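Local coordinates for nigritoxine (Vibrio nigripulchritudo, PDB 5M41), which is a bacterial toxin that acts on crustaceans and insects, at residues Ser488-Asn493 / Tyr511-Val516. Sequence-based numbering, arbitrary orientation.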
# COMPACT_ATOMS: atom_id res chain seq x y z
N SER A 488 -1.10 -46.03 -9.63
CA SER A 488 -1.68 -44.69 -9.69
C SER A 488 -0.63 -43.61 -9.94
O SER A 488 -0.95 -42.42 -10.04
CB SER A 488 -2.45 -44.40 -8.41
OG SER A 488 -3.82 -44.67 -8.60
N ASN A 489 0.62 -44.04 -9.99
CA ASN A 489 1.72 -43.21 -10.40
C ASN A 489 2.52 -43.96 -11.46
O ASN A 489 3.71 -44.21 -11.27
CB ASN A 489 2.60 -42.87 -9.20
CG ASN A 489 3.65 -41.82 -9.52
OD1 ASN A 489 3.63 -41.20 -10.60
ND2 ASN A 489 4.59 -41.63 -8.60
N PRO A 490 1.87 -44.32 -12.58
CA PRO A 490 2.61 -45.13 -13.56
C PRO A 490 3.85 -44.43 -14.11
O PRO A 490 4.77 -45.11 -14.57
CB PRO A 490 1.59 -45.35 -14.70
CG PRO A 490 0.61 -44.22 -14.55
CD PRO A 490 0.52 -43.97 -13.07
N ASN A 491 3.88 -43.09 -14.06
CA ASN A 491 4.99 -42.39 -14.68
C ASN A 491 6.16 -42.28 -13.72
O ASN A 491 7.27 -41.91 -14.12
CB ASN A 491 4.57 -41.01 -15.24
CG ASN A 491 3.55 -41.11 -16.37
OD1 ASN A 491 2.68 -40.25 -16.52
ND2 ASN A 491 3.66 -42.17 -17.17
N GLY A 492 5.91 -42.59 -12.45
CA GLY A 492 6.95 -42.47 -11.43
C GLY A 492 7.25 -41.01 -11.13
O GLY A 492 8.42 -40.62 -10.95
N ASN A 493 6.19 -40.20 -11.04
CA ASN A 493 6.34 -38.79 -10.70
C ASN A 493 6.84 -38.66 -9.27
O ASN A 493 6.45 -39.45 -8.39
CB ASN A 493 5.04 -38.00 -10.94
CG ASN A 493 4.79 -37.75 -12.41
OD1 ASN A 493 5.72 -37.60 -13.19
ND2 ASN A 493 3.52 -37.73 -12.81
N TYR A 511 2.09 -35.83 -8.37
CA TYR A 511 1.22 -35.72 -9.52
C TYR A 511 0.81 -37.11 -10.02
O TYR A 511 1.57 -37.77 -10.74
CB TYR A 511 1.92 -34.94 -10.64
CG TYR A 511 1.05 -33.97 -11.37
CD1 TYR A 511 1.61 -32.84 -11.97
CD2 TYR A 511 -0.33 -34.15 -11.46
CE1 TYR A 511 0.83 -31.92 -12.65
CE2 TYR A 511 -1.13 -33.23 -12.14
CZ TYR A 511 -0.53 -32.12 -12.73
OH TYR A 511 -1.26 -31.18 -13.41
N ARG A 512 -0.40 -37.54 -9.67
CA ARG A 512 -0.82 -38.92 -9.89
C ARG A 512 -1.86 -39.07 -10.98
O ARG A 512 -2.59 -38.12 -11.27
CB ARG A 512 -1.43 -39.47 -8.61
CG ARG A 512 -0.46 -39.63 -7.47
CD ARG A 512 -1.26 -39.85 -6.21
NE ARG A 512 -1.58 -41.25 -5.99
CZ ARG A 512 -2.81 -41.78 -5.93
NH1 ARG A 512 -3.89 -41.04 -6.11
NH2 ARG A 512 -2.94 -43.07 -5.69
N LYS A 513 -1.95 -40.27 -11.57
CA LYS A 513 -2.93 -40.51 -12.62
C LYS A 513 -4.13 -41.26 -12.07
O LYS A 513 -4.02 -42.45 -11.73
CB LYS A 513 -2.30 -41.22 -13.83
CG LYS A 513 -2.91 -40.77 -15.16
CD LYS A 513 -2.16 -41.29 -16.38
CE LYS A 513 -0.93 -40.47 -16.72
NZ LYS A 513 -1.21 -39.38 -17.69
N VAL A 514 -5.25 -40.57 -11.97
CA VAL A 514 -6.45 -41.12 -11.33
C VAL A 514 -7.63 -41.28 -12.29
O VAL A 514 -7.70 -40.58 -13.30
CB VAL A 514 -6.89 -40.28 -10.11
CG1 VAL A 514 -5.80 -40.27 -9.05
CG2 VAL A 514 -7.32 -38.88 -10.51
N PRO A 515 -8.56 -42.21 -11.97
CA PRO A 515 -9.76 -42.36 -12.78
C PRO A 515 -10.55 -41.07 -12.84
O PRO A 515 -10.61 -40.36 -11.84
CB PRO A 515 -10.57 -43.42 -12.02
CG PRO A 515 -9.54 -44.22 -11.30
CD PRO A 515 -8.46 -43.25 -10.93
N VAL A 516 -11.12 -40.77 -14.00
CA VAL A 516 -12.06 -39.66 -14.17
C VAL A 516 -13.36 -40.10 -13.49
O VAL A 516 -14.18 -40.77 -14.13
CB VAL A 516 -12.32 -39.35 -15.66
CG1 VAL A 516 -13.31 -38.19 -15.81
CG2 VAL A 516 -11.02 -39.05 -16.40
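N493 and S488 each bond to the backbone of strand 505-515, and between them the chain makes a type I beta turn from N489 to G492. The strand is a central member of a four-stranded antiparallel sheet. The turn lies in the loop before strand 496-500, which pairs with 505-515. The tight part is the buried N493 end. N493 ND2 donates to Y511 O at 2.8 Å, nearly straight (167°), with the acceptor close to the amide plane. A chi1 of -74° brings the amide to the strand. N493 OD1 accepts from the backbone N of N562. N489 braces the turn from within: its ND2 donates to N493 O at 2.9 Å, on a lone pair. Its OD1 takes the N-H of N493.

The S488 end covers more area but is partly exposed. K513 N donates to S488 O at 2.8 Å. The loose part is P490 against K513, CD to CB at 4.0 Å, and K513 NZ bonds to G564 O. The R512 chain, bent at chi3 (87°), carries its guanidinium over S488; NH1 bonds to Q528 OE1 and W540 makes a cation-pi contact. S488 CB lies over one guanidinium face, 3.1 Å from R512 NH2.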